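Local coordinates for transcriptional regulator KdgR (Pseudomonas aeruginosa, PDB 5Y6I), which probably regulates transcription by binding DNA through an IclR-type helix-turn-helix domain, joined to a C-terminal domain related to GAF domains, at residues A99-L104 and V124-Q129; V107-C112 and E128-A133; P145-S150 and E166-E171; E210-P215 and P243-L248. All coordinates share one frame; numbering follows the deposited sequence.

Interaction 1 (A99-L104 and V124-Q129); sequences APLAEL and VVQVEQ
Leu101 lays one methyl group over two side chains of the strand edge: CD2 lies 3.4 Å from Gln126 CG and 3.7 Å from Glu128 CG. The leucine reaches them because its CG is anti to the backbone N (chi1 -175°), which sends the branch off the helix and across to the strand. Gln126 runs the opposite way alongside it, extended beyond CG, and brings NE2 to 3.6 Å from Leu101 CD2. Glu128 packs with its aliphatic part, CG standing 3.6 Å from Ala102 CA, while its OE2 passes 3.8 Å from Ala102 CB. No hydrogen bond joins the two segments, so the contact rests on alkyl packing. The chain of Glu128 bends at chi2 (-61°), and its carboxylate has its polar partner elsewhere, OE1 forming a salt bridge with Arg105, about one turn after Ala102 on helix 93-108. The strand has a classic beta bulge at Val125 and Gln126, opposite Leu114, so the bulge includes one of the touching residues. Helix 93-108 thus lies on strand 121-128, outermost in the sheet of this chain, the segment axes inclined by 32°, while Leu101 also touches Cys112 of strand 111-118 and Leu227 of strand 223-232.

Interaction 2 (V107-C112 and E128-A133); sequences VLNETC and EQAVRA
Cys112 and Glu128 form an antiparallel hydrogen-bonded pair at the open end of the beta hairpin made by strands 111-118 and 121-128, where helix 93-108 has just given way to the sheet. Both backbone bonds of the pair are made: Cys112 N to Glu128 O at 3.0 Å, and Glu128 N to Cys112 O at 2.8 Å. The chain leaves the helix at Asn109, which has a positive phi of 42°.

Beyond the pair, a side chain takes over from the backbone. Thr111 OG1 accepts a hydrogen bond from Ala130 N, at 3.0 Å with an N-H...O angle of 157°, and the same hydroxyl is hydrogen-bonded to Val136 O, so it ties the departing 128-133 segment to the loop that follows. With OG1 beside its own backbone N, CG2 of Thr111 is anti to that N and packs against Glu128 O and Gln129 CA.

Further out, the Arg132 guanidinium is stacked on the Asn109 amide, the two planes 18° apart and ND2 over the guanidinium centre. Glu110 OE1 makes a long salt bridge to Arg132 NH1. Both features are tentative, since NH1 is modelled too close to a neighbour. The firmer packing is that of Ala130, whose methyl points back at the turn. Its CB sits 3.4 Å from Asn109 O and 3.8 Å from Glu110 CA, while on the strand side Thr111 CA offers a C-H...O contact to Glu128 O at 3.3 Å.

Interaction 3 (P145-S150 and E166-E171); sequences PLLGSS and ELREEE
Polar contacts centre on the carboxylate of Glu171, which takes the backbone N-H groups of two successive residues, Leu146 and Leu147. Leu146 N reaches OE1 of Glu171 at 3.2 Å, meeting it on the syn side and only 15° out of the carboxylate plane. Leu147 N reaches OE2 of Glu171 at 3.1 Å, almost in line with the C-O bond and with an N-H...O angle of 163°. A weak, bent bond from Leu146 N to OE2 makes the first N-H bifurcated. Extended beyond CG, Glu171 spans from the last turn of helix 162-171 to the loop, and the use of both oxygens fixes the rotation of the carboxylate.

Apolar contacts lie on the Leu146 side chain. Its two methyls diverge: CD1 is 3.7 Å from Leu167 CD1, the side chains crossing at about a right angle, and CD2 is 3.4 Å from Arg168 CB. Leu147 adds its CD1 at 3.7 Å from Arg168 CG, so the arginine contributes its alkyl chain here while its guanidinium is engaged with Glu161 in a salt bridge. Trp117 of strand 111-118 touches both Leu146 and Leu167.

A further bond shapes the loop from within: Ser149 OG donates to Pro145 O at 2.6 Å, in the carbonyl plane. Ser149 OG also caps Gly152 N, making Ser149 a typical serine N-cap of helix 150-158, preceded by a loop in which the N-H groups of Leu146 and Leu147 are held by Glu171 of the following helix.

Interaction 4 (E210-P215 and P243-L248); sequences EALSAP and PAAERL
Leu212 and Leu248 meet between the sheet and helix 244-258; no ring, amide or carboxylate takes part, and the faces in question are those of strand 209-217. On one face, Leu212 and Ala214 point at helix 244-258. On the other, Ser213 turns away from it, and Ala211, Ser213 and Pro215 touch helix 150-158. Ser213 OG is hydrogen-bonded there to Ser150 OG.

The helix-side packing is led by CD2 of Leu248, which is 3.5 Å from Leu212 CD2 and 3.6 Å from Leu212 CG. It also overlies the strand backbone, 3.8 Å from Ser213 N. Leu248 CG lies 3.9 Å from Ala214 CB, so this one leucine settles between the two inward-pointing side chains of the strand. Leu212 in turn presses CD2 against the helix surface, 3.6 Å from Ala245 CA, where the small alanine lets a branched side chain come close to the backbone. Both leucines carry CG anti to the backbone N (chi1 -164° for Leu212, 177° for Leu248), which extends each toward its partner. The segment axes are 9.1 Å apart at closest approach and run 31° from parallel.

Leu104 of helix 93-108 and Leu227 of the adjoining strand 223-232 also lie against Leu248. With no hydrogen bond across the segments and nearly all touching residues buried, the joint probably rests on van der Waals packing and the hydrophobic effect.

All four contacts belong to the IclR-type C-terminal part of the chain, and interactions 1, 2 and 4 reach its five-stranded antiparallel sheet. Interactions 1 and 2, with centres 10 Å apart, overlap along the chain, share Glu128 and Gln129, and both use helix 93-108. Interaction 4, the last in sequence, lies 13 Å from each of them, centre to centre; Leu104 and Leu108 of helix 93-108 pack on helix 244-258, so the two helices cover the sheet side by side. Interaction 3 comes between in sequence and stands apart, its centre about 27 Å from that of interaction 2, but meets interaction 4 through Ser150. Two helical layers therefore flank the sheet, consistent with a GAF-like domain.

Interaction 1 (A99-L104 and V124-Q129)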
loop_
_atom_site.group_PDB
_atom_site.type_symbol
_atom_site.label_atom_id
_atom_site.label_comp_id
_atom_site.label_asym_id
_atom_site.label_seq_id
_atom_site.Cartn_x
_atom_site.Cartn_y
_atom_site.Cartn_z
ATOM N N ALA A 99 -5.605 9.931 -16.105
ATOM C CA ALA A 99 -5.186 11.118 -16.856
ATOM C C ALA A 99 -3.909 10.876 -17.641
ATOM O O ALA A 99 -3.898 11.149 -18.854
ATOM C CB ALA A 99 -5.056 12.331 -15.927
ATOM N N PRO A 100 -2.811 10.389 -17.052
ATOM C CA PRO A 100 -1.580 10.229 -17.843
ATOM C C PRO A 100 -1.708 9.229 -18.998
ATOM O O PRO A 100 -0.980 9.364 -19.996
ATOM C CB PRO A 100 -0.552 9.773 -16.805
ATOM C CG PRO A 100 -1.093 10.282 -15.486
ATOM C CD PRO A 100 -2.576 10.134 -15.615
ATOM N N LEU A 101 -2.599 8.239 -18.889
ATOM C CA LEU A 101 -2.852 7.344 -20.011
ATOM C C LEU A 101 -3.347 8.131 -21.217
ATOM O O LEU A 101 -2.855 7.963 -22.343
ATOM C CB LEU A 101 -3.880 6.279 -19.611
ATOM C CG LEU A 101 -4.161 5.189 -20.663
ATOM C CD1 LEU A 101 -3.022 4.178 -20.770
ATOM C CD2 LEU A 101 -5.460 4.452 -20.407
ATOM N N ALA A 102 -4.312 9.016 -20.988
ATOM C CA ALA A 102 -4.880 9.796 -22.074
ATOM C C ALA A 102 -3.865 10.789 -22.625
ATOM O O ALA A 102 -3.839 11.064 -23.834
ATOM C CB ALA A 102 -6.134 10.502 -21.577
ATOM N N GLU A 103 -3.009 11.326 -21.756
ATOM C CA GLU A 103 -1.953 12.210 -22.226
ATOM C C GLU A 103 -0.941 11.442 -23.063
ATOM O O GLU A 103 -0.531 11.915 -24.127
ATOM C CB GLU A 103 -1.294 12.910 -21.035
ATOM C CG GLU A 103 -2.347 13.568 -20.124
ATOM C CD GLU A 103 -1.785 14.284 -18.894
ATOM O OE1 GLU A 103 -2.116 15.475 -18.705
ATOM O OE2 GLU A 103 -1.042 13.657 -18.102
ATOM N N LEU A 104 -0.556 10.240 -22.627
ATOM C CA LEU A 104 0.401 9.474 -23.413
ATOM C C LEU A 104 -0.191 9.118 -24.763
ATOM O O LEU A 104 0.507 9.130 -25.783
ATOM C CB LEU A 104 0.816 8.207 -22.674
ATOM C CG LEU A 104 1.905 7.419 -23.410
ATOM C CD1 LEU A 104 3.225 8.160 -23.325
ATOM C CD2 LEU A 104 2.042 6.022 -22.827
ATOM N N VAL A 124 -7.203 -6.357 -19.493
ATOM C CA VAL A 124 -7.254 -4.961 -19.916
ATOM C C VAL A 124 -8.492 -4.312 -19.306
ATOM O O VAL A 124 -9.619 -4.757 -19.546
ATOM C CB VAL A 124 -7.257 -4.850 -21.445
ATOM C CG1 VAL A 124 -7.450 -3.390 -21.893
ATOM C CG2 VAL A 124 -5.971 -5.469 -22.023
ATOM N N VAL A 125 -8.284 -3.265 -18.507
ATOM C CA VAL A 125 -9.365 -2.638 -17.757
ATOM C C VAL A 125 -9.627 -1.207 -18.187
ATOM O O VAL A 125 -10.545 -0.572 -17.649
ATOM C CB VAL A 125 -9.100 -2.686 -16.238
ATOM C CG1 VAL A 125 -9.156 -4.134 -15.742
ATOM C CG2 VAL A 125 -7.779 -2.015 -15.906
ATOM N N GLN A 126 -8.865 -0.676 -19.140
ATOM C CA GLN A 126 -8.987 0.733 -19.488
ATOM C C GLN A 126 -8.145 1.017 -20.732
ATOM O O GLN A 126 -7.003 0.554 -20.820
ATOM C CB GLN A 126 -8.561 1.581 -18.280
ATOM C CG GLN A 126 -7.864 2.865 -18.543
ATOM C CD GLN A 126 -7.743 3.717 -17.271
ATOM O OE1 GLN A 126 -7.891 3.221 -16.157
ATOM N NE2 GLN A 126 -7.480 5.000 -17.445
ATOM N N VAL A 127 -8.709 1.770 -21.691
ATOM C CA VAL A 127 -8.136 1.887 -23.036
ATOM C C VAL A 127 -8.312 3.297 -23.580
ATOM O O VAL A 127 -9.430 3.818 -23.623
ATOM C CB VAL A 127 -8.791 0.896 -24.020
ATOM C CG1 VAL A 127 -8.476 1.283 -25.471
ATOM C CG2 VAL A 127 -8.353 -0.481 -23.730
ATOM N N GLU A 128 -7.226 3.884 -24.067
ATOM C CA GLU A 128 -7.288 5.152 -24.789
ATOM C C GLU A 128 -6.913 4.886 -26.241
ATOM O O GLU A 128 -5.755 4.577 -26.540
ATOM C CB GLU A 128 -6.360 6.197 -24.167
ATOM C CG GLU A 128 -6.865 6.842 -22.879
ATOM C CD GLU A 128 -8.173 7.592 -23.036
ATOM O OE1 GLU A 128 -8.554 7.971 -24.167
ATOM O OE2 GLU A 128 -8.825 7.825 -22.010
ATOM N N GLN A 129 -7.881 5.012 -27.139
ATOM C CA GLN A 129 -7.639 4.648 -28.526
ATOM C C GLN A 129 -6.986 5.792 -29.291
ATOM O O GLN A 129 -7.065 6.959 -28.910
ATOM C CB GLN A 129 -8.935 4.231 -29.219
ATOM C CG GLN A 129 -9.747 3.198 -28.452
ATOM C CD GLN A 129 -10.886 2.652 -29.289
ATOM O OE1 GLN A 129 -11.264 3.253 -30.299
ATOM N NE2 GLN A 129 -11.438 1.514 -28.882
#

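Interaction 2 (V107-C112 and E128-A133)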
loop_
_atom_site.group_PDB
_atom_site.type_symbol
_atom_site.label_atom_id
_atom_site.label_comp_id
_atom_site.label_asym_id
_atom_site.label_seq_id
_atom_site.Cartn_x
_atom_site.Cartn_y
_atom_site.Cartn_z
ATOM N N VAL A 107 0.147 12.221 -27.144
ATOM C CA VAL A 107 1.460 12.580 -27.675
ATOM C C VAL A 107 1.943 11.572 -28.714
ATOM O O VAL A 107 2.613 11.952 -29.676
ATOM C CB VAL A 107 2.498 12.733 -26.551
ATOM C CG1 VAL A 107 2.295 14.048 -25.821
ATOM C CG2 VAL A 107 2.404 11.583 -25.607
ATOM N N LEU A 108 1.625 10.295 -28.542
ATOM C CA LEU A 108 1.990 9.287 -29.523
ATOM C C LEU A 108 0.963 9.137 -30.629
ATOM O O LEU A 108 1.310 8.643 -31.710
ATOM C CB LEU A 108 2.172 7.933 -28.841
ATOM C CG LEU A 108 3.161 7.964 -27.678
ATOM C CD1 LEU A 108 3.212 6.626 -26.981
ATOM C CD2 LEU A 108 4.537 8.332 -28.218
ATOM N N ASN A 109 -0.272 9.569 -30.387
ATOM C CA ASN A 109 -1.426 9.158 -31.179
ATOM C C ASN A 109 -1.355 7.664 -31.479
ATOM O O ASN A 109 -1.470 7.223 -32.621
ATOM C CB ASN A 109 -1.550 9.967 -32.464
ATOM C CG ASN A 109 -2.952 9.896 -33.062
ATOM O OD1 ASN A 109 -3.914 9.536 -32.374
ATOM N ND2 ASN A 109 -3.073 10.241 -34.340
ATOM N N GLU A 110 -1.119 6.881 -30.430
ATOM C CA GLU A 110 -1.172 5.434 -30.511
ATOM C C GLU A 110 -2.041 4.927 -29.373
ATOM O O GLU A 110 -2.160 5.579 -28.332
ATOM C CB GLU A 110 0.239 4.801 -30.458
ATOM C CG GLU A 110 1.261 5.475 -31.372
ATOM C CD GLU A 110 1.495 4.678 -32.658
ATOM O OE1 GLU A 110 0.630 3.825 -32.967
ATOM O OE2 GLU A 110 2.507 4.918 -33.374
ATOM N N THR A 111 -2.673 3.774 -29.580
ATOM C CA THR A 111 -3.565 3.240 -28.557
ATOM C C THR A 111 -2.753 2.767 -27.355
ATOM O O THR A 111 -1.866 1.916 -27.491
ATOM C CB THR A 111 -4.415 2.110 -29.140
ATOM O OG1 THR A 111 -5.150 2.622 -30.253
ATOM C CG2 THR A 111 -5.416 1.596 -28.111
ATOM N N CYS A 112 -3.039 3.337 -26.183
ATOM C CA CYS A 112 -2.435 2.928 -24.917
ATOM C C CYS A 112 -3.503 2.296 -24.039
ATOM O O CYS A 112 -4.671 2.702 -24.089
ATOM C CB CYS A 112 -1.805 4.105 -24.166
ATOM S SG CYS A 112 -0.750 5.155 -25.195
ATOM N N GLU A 128 -7.226 3.884 -24.067
ATOM C CA GLU A 128 -7.288 5.152 -24.789
ATOM C C GLU A 128 -6.913 4.886 -26.241
ATOM O O GLU A 128 -5.755 4.577 -26.540
ATOM C CB GLU A 128 -6.360 6.197 -24.167
ATOM C CG GLU A 128 -6.865 6.842 -22.879
ATOM C CD GLU A 128 -8.173 7.592 -23.036
ATOM O OE1 GLU A 128 -8.554 7.971 -24.167
ATOM O OE2 GLU A 128 -8.825 7.825 -22.010
ATOM N N GLN A 129 -7.881 5.012 -27.139
ATOM C CA GLN A 129 -7.639 4.648 -28.526
ATOM C C GLN A 129 -6.986 5.792 -29.291
ATOM O O GLN A 129 -7.065 6.959 -28.910
ATOM C CB GLN A 129 -8.935 4.231 -29.219
ATOM C CG GLN A 129 -9.747 3.198 -28.452
ATOM C CD GLN A 129 -10.886 2.652 -29.289
ATOM O OE1 GLN A 129 -11.264 3.253 -30.299
ATOM N NE2 GLN A 129 -11.438 1.514 -28.882
ATOM N N ALA A 130 -6.296 5.429 -30.363
ATOM C CA ALA A 130 -5.818 6.420 -31.312
ATOM C C ALA A 130 -6.935 6.760 -32.277
ATOM O O ALA A 130 -7.660 5.879 -32.750
ATOM C CB ALA A 130 -4.607 5.898 -32.089
ATOM N N VAL A 131 -7.085 8.045 -32.568
ATOM C CA VAL A 131 -8.054 8.474 -33.561
ATOM C C VAL A 131 -7.297 8.587 -34.875
ATOM O O VAL A 131 -6.594 9.561 -35.126
ATOM C CB VAL A 131 -8.746 9.778 -33.170
ATOM C CG1 VAL A 131 -9.871 9.482 -32.191
ATOM C CG2 VAL A 131 -7.745 10.736 -32.546
ATOM N N ARG A 132 -7.390 7.547 -35.685
ATOM C CA ARG A 132 -6.946 7.603 -37.062
ATOM C C ARG A 132 -8.040 6.972 -37.905
ATOM O O ARG A 132 -8.938 6.310 -37.373
ATOM C CB ARG A 132 -5.602 6.884 -37.256
ATOM C CG ARG A 132 -4.585 7.144 -36.143
ATOM C CD ARG A 132 -3.330 6.288 -36.320
ATOM N NE ARG A 132 -2.154 7.074 -36.698
ATOM C CZ ARG A 132 -1.112 7.295 -35.901
ATOM N NH1 ARG A 132 -1.098 6.782 -34.694
ATOM N NH2 ARG A 132 -0.081 8.018 -36.310
ATOM N N ALA A 133 -7.970 7.211 -39.220
ATOM C CA ALA A 133 -8.955 6.674 -40.155
ATOM C C ALA A 133 -9.373 5.264 -39.765
ATOM O O ALA A 133 -10.563 4.954 -39.654
ATOM C CB ALA A 133 -8.383 6.696 -41.575
#

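Interaction 3 (P145-S150 and E166-E171)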
loop_
_atom_site.group_PDB
_atom_site.type_symbol
_atom_site.label_atom_id
_atom_site.label_comp_id
_atom_site.label_asym_id
_atom_site.label_seq_id
_atom_site.Cartn_x
_atom_site.Cartn_y
_atom_site.Cartn_z
ATOM N N PRO A 145 -2.374 -13.051 -23.415
ATOM C CA PRO A 145 -1.638 -14.256 -23.014
ATOM C C PRO A 145 -0.463 -13.912 -22.120
ATOM O O PRO A 145 0.074 -12.803 -22.167
ATOM C CB PRO A 145 -1.166 -14.852 -24.346
ATOM C CG PRO A 145 -1.045 -13.691 -25.263
ATOM C CD PRO A 145 -2.106 -12.689 -24.821
ATOM N N LEU A 146 -0.061 -14.883 -21.287
ATOM C CA LEU A 146 1.049 -14.614 -20.379
ATOM C C LEU A 146 2.364 -14.497 -21.138
ATOM O O LEU A 146 3.149 -13.580 -20.884
ATOM C CB LEU A 146 1.161 -15.696 -19.298
ATOM C CG LEU A 146 2.190 -15.388 -18.207
ATOM C CD1 LEU A 146 1.620 -14.546 -17.082
ATOM C CD2 LEU A 146 2.780 -16.630 -17.654
ATOM N N LEU A 147 2.624 -15.406 -22.072
ATOM C CA LEU A 147 3.880 -15.391 -22.803
ATOM C C LEU A 147 3.779 -14.875 -24.228
ATOM O O LEU A 147 4.819 -14.736 -24.879
ATOM C CB LEU A 147 4.510 -16.780 -22.838
ATOM C CG LEU A 147 4.882 -17.351 -21.482
ATOM C CD1 LEU A 147 3.871 -18.405 -21.078
ATOM C CD2 LEU A 147 6.277 -17.911 -21.568
ATOM N N GLY A 148 2.577 -14.585 -24.726
ATOM C CA GLY A 148 2.408 -14.184 -26.107
ATOM C C GLY A 148 2.216 -12.696 -26.308
ATOM O O GLY A 148 2.230 -12.234 -27.453
ATOM N N SER A 149 2.047 -11.935 -25.220
ATOM C CA SER A 149 1.849 -10.493 -25.297
ATOM C C SER A 149 2.925 -9.755 -24.506
ATOM O O SER A 149 3.607 -10.332 -23.660
ATOM C CB SER A 149 0.457 -10.086 -24.786
ATOM O OG SER A 149 0.242 -10.517 -23.459
ATOM N N SER A 150 3.069 -8.458 -24.787
ATOM C CA SER A 150 4.052 -7.649 -24.070
ATOM C C SER A 150 3.569 -7.331 -22.668
ATOM O O SER A 150 4.370 -7.216 -21.735
ATOM C CB SER A 150 4.323 -6.358 -24.837
ATOM O OG SER A 150 3.104 -5.681 -25.114
ATOM N N GLU A 166 0.813 -21.344 -12.529
ATOM C CA GLU A 166 -0.286 -22.246 -12.862
ATOM C C GLU A 166 -0.886 -21.897 -14.216
ATOM O O GLU A 166 -0.979 -22.754 -15.099
ATOM C CB GLU A 166 -1.369 -22.226 -11.787
ATOM C CG GLU A 166 -2.637 -22.955 -12.249
ATOM C CD GLU A 166 -3.767 -22.893 -11.241
ATOM O OE1 GLU A 166 -4.109 -23.962 -10.676
ATOM O OE2 GLU A 166 -4.304 -21.776 -11.016
ATOM N N LEU A 167 -1.294 -20.639 -14.403
ATOM C CA LEU A 167 -1.848 -20.267 -15.698
ATOM C C LEU A 167 -0.802 -20.409 -16.792
ATOM O O LEU A 167 -1.133 -20.827 -17.911
ATOM C CB LEU A 167 -2.447 -18.849 -15.670
ATOM C CG LEU A 167 -1.698 -17.546 -15.357
ATOM C CD1 LEU A 167 -1.301 -16.827 -16.634
ATOM C CD2 LEU A 167 -2.563 -16.632 -14.505
ATOM N N ARG A 168 0.470 -20.129 -16.480
ATOM C CA ARG A 168 1.519 -20.401 -17.456
ATOM C C ARG A 168 1.569 -21.880 -17.819
ATOM O O ARG A 168 1.818 -22.228 -18.981
ATOM C CB ARG A 168 2.883 -19.953 -16.936
ATOM C CG ARG A 168 4.019 -20.353 -17.885
ATOM C CD ARG A 168 5.375 -20.056 -17.302
ATOM N NE ARG A 168 5.734 -21.149 -16.427
ATOM C CZ ARG A 168 6.373 -21.012 -15.267
ATOM N NH1 ARG A 168 6.723 -19.811 -14.805
ATOM N NH2 ARG A 168 6.636 -22.089 -14.557
ATOM N N GLU A 169 1.332 -22.763 -16.847
ATOM C CA GLU A 169 1.308 -24.188 -17.149
ATOM C C GLU A 169 0.045 -24.587 -17.902
ATOM O O GLU A 169 0.080 -25.516 -18.718
ATOM C CB GLU A 169 1.452 -24.988 -15.858
ATOM C CG GLU A 169 2.857 -24.932 -15.283
ATOM C CD GLU A 169 2.901 -25.244 -13.806
ATOM O OE1 GLU A 169 3.978 -25.064 -13.201
ATOM O OE2 GLU A 169 1.861 -25.661 -13.252
ATOM N N GLU A 170 -1.082 -23.919 -17.647
ATOM C CA GLU A 170 -2.255 -24.168 -18.478
ATOM C C GLU A 170 -2.012 -23.725 -19.913
ATOM O O GLU A 170 -2.581 -24.301 -20.846
ATOM C CB GLU A 170 -3.474 -23.450 -17.909
ATOM C CG GLU A 170 -3.893 -23.906 -16.527
ATOM C CD GLU A 170 -5.089 -23.129 -16.008
ATOM O OE1 GLU A 170 -5.682 -22.351 -16.793
ATOM O OE2 GLU A 170 -5.441 -23.300 -14.822
ATOM N N GLU A 171 -1.149 -22.723 -20.101
ATOM C CA GLU A 171 -0.889 -22.151 -21.416
ATOM C C GLU A 171 -0.039 -23.069 -22.286
ATOM O O GLU A 171 -0.199 -23.079 -23.509
ATOM C CB GLU A 171 -0.202 -20.796 -21.254
ATOM C CG GLU A 171 -0.710 -19.712 -22.187
ATOM C CD GLU A 171 -0.430 -18.309 -21.664
ATOM O OE1 GLU A 171 -1.217 -17.802 -20.830
ATOM O OE2 GLU A 171 0.582 -17.708 -22.088
#

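Interaction 4 (E210-P215 and P243-L248)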
loop_
_atom_site.group_PDB
_atom_site.type_symbol
_atom_site.label_atom_id
_atom_site.label_comp_id
_atom_site.label_asym_id
_atom_site.label_seq_id
_atom_site.Cartn_x
_atom_site.Cartn_y
_atom_site.Cartn_z
ATOM N N GLU A 210 2.641 -4.167 -33.186
ATOM C CA GLU A 210 3.758 -4.025 -32.269
ATOM C C GLU A 210 3.279 -3.352 -30.988
ATOM O O GLU A 210 2.549 -2.354 -31.036
ATOM C CB GLU A 210 4.891 -3.232 -32.923
ATOM C CG GLU A 210 5.808 -4.066 -33.816
ATOM C CD GLU A 210 5.096 -4.698 -34.994
ATOM O OE1 GLU A 210 3.999 -4.217 -35.344
ATOM O OE2 GLU A 210 5.631 -5.672 -35.580
ATOM N N ALA A 211 3.677 -3.908 -29.849
ATOM C CA ALA A 211 3.305 -3.371 -28.553
ATOM C C ALA A 211 4.549 -2.983 -27.769
ATOM O O ALA A 211 5.680 -3.326 -28.119
ATOM C CB ALA A 211 2.460 -4.370 -27.752
ATOM N N LEU A 212 4.314 -2.236 -26.699
ATOM C CA LEU A 212 5.362 -1.794 -25.797
ATOM C C LEU A 212 4.722 -1.708 -24.426
ATOM O O LEU A 212 3.580 -1.256 -24.310
ATOM C CB LEU A 212 5.931 -0.446 -26.224
ATOM C CG LEU A 212 7.267 -0.002 -25.642
ATOM C CD1 LEU A 212 8.392 -0.744 -26.344
ATOM C CD2 LEU A 212 7.437 1.507 -25.775
ATOM N N SER A 213 5.445 -2.162 -23.401
ATOM C CA SER A 213 4.865 -2.366 -22.082
ATOM C C SER A 213 5.857 -2.019 -20.988
ATOM O O SER A 213 7.028 -2.407 -21.056
ATOM C CB SER A 213 4.435 -3.813 -21.892
ATOM O OG SER A 213 3.553 -4.205 -22.914
ATOM N N ALA A 214 5.355 -1.350 -19.949
ATOM C CA ALA A 214 6.103 -1.009 -18.754
ATOM C C ALA A 214 5.212 -1.201 -17.538
ATOM O O ALA A 214 3.983 -1.090 -17.638
ATOM C CB ALA A 214 6.608 0.438 -18.785
ATOM N N PRO A 215 5.800 -1.498 -16.386
ATOM C CA PRO A 215 5.010 -1.733 -15.178
ATOM C C PRO A 215 4.818 -0.484 -14.329
ATOM O O PRO A 215 5.642 0.439 -14.326
ATOM C CB PRO A 215 5.855 -2.760 -14.413
ATOM C CG PRO A 215 7.277 -2.395 -14.798
ATOM C CD PRO A 215 7.193 -1.956 -16.249
ATOM N N PRO A 243 11.792 7.191 -28.934
ATOM C CA PRO A 243 10.990 8.198 -28.222
ATOM C C PRO A 243 9.621 7.775 -27.685
ATOM O O PRO A 243 9.114 8.435 -26.773
ATOM C CB PRO A 243 10.877 9.309 -29.264
ATOM C CG PRO A 243 12.217 9.266 -29.946
ATOM C CD PRO A 243 12.668 7.820 -29.939
ATOM N N ALA A 244 9.013 6.691 -28.176
ATOM C CA ALA A 244 7.817 6.181 -27.506
ATOM C C ALA A 244 8.169 5.552 -26.156
ATOM O O ALA A 244 7.424 5.705 -25.179
ATOM C CB ALA A 244 7.088 5.178 -28.404
ATOM N N ALA A 245 9.326 4.885 -26.078
ATOM C CA ALA A 245 9.735 4.179 -24.864
ATOM C C ALA A 245 9.894 5.127 -23.673
ATOM O O ALA A 245 9.392 4.852 -22.577
ATOM C CB ALA A 245 11.032 3.418 -25.137
ATOM N N GLU A 246 10.594 6.249 -23.869
ATOM C CA GLU A 246 10.741 7.278 -22.838
ATOM C C GLU A 246 9.394 7.872 -22.440
ATOM O O GLU A 246 9.090 7.974 -21.248
ATOM C CB GLU A 246 11.681 8.387 -23.336
ATOM C CG GLU A 246 12.958 7.918 -24.112
ATOM C CD GLU A 246 12.665 7.327 -25.502
ATOM O OE1 GLU A 246 13.545 7.312 -26.399
ATOM O OE2 GLU A 246 11.534 6.848 -25.689
ATOM N N ARG A 247 8.582 8.286 -23.416
ATOM C CA ARG A 247 7.233 8.735 -23.091
ATOM C C ARG A 247 6.518 7.690 -22.251
ATOM O O ARG A 247 5.897 8.019 -21.230
ATOM C CB ARG A 247 6.440 9.028 -24.367
ATOM C CG ARG A 247 7.021 10.128 -25.223
ATOM C CD ARG A 247 7.251 11.378 -24.406
ATOM N NE ARG A 247 7.537 12.545 -25.240
ATOM C CZ ARG A 247 7.564 13.785 -24.767
ATOM N NH1 ARG A 247 7.313 13.989 -23.481
ATOM N NH2 ARG A 247 7.826 14.812 -25.567
ATOM N N LEU A 248 6.643 6.415 -22.640
ATOM C CA LEU A 248 6.021 5.332 -21.883
ATOM C C LEU A 248 6.539 5.295 -20.458
ATOM O O LEU A 248 5.755 5.227 -19.500
ATOM C CB LEU A 248 6.283 3.988 -22.561
ATOM C CG LEU A 248 5.738 2.775 -21.792
ATOM C CD1 LEU A 248 4.260 2.899 -21.417
ATOM C CD2 LEU A 248 5.984 1.516 -22.588
#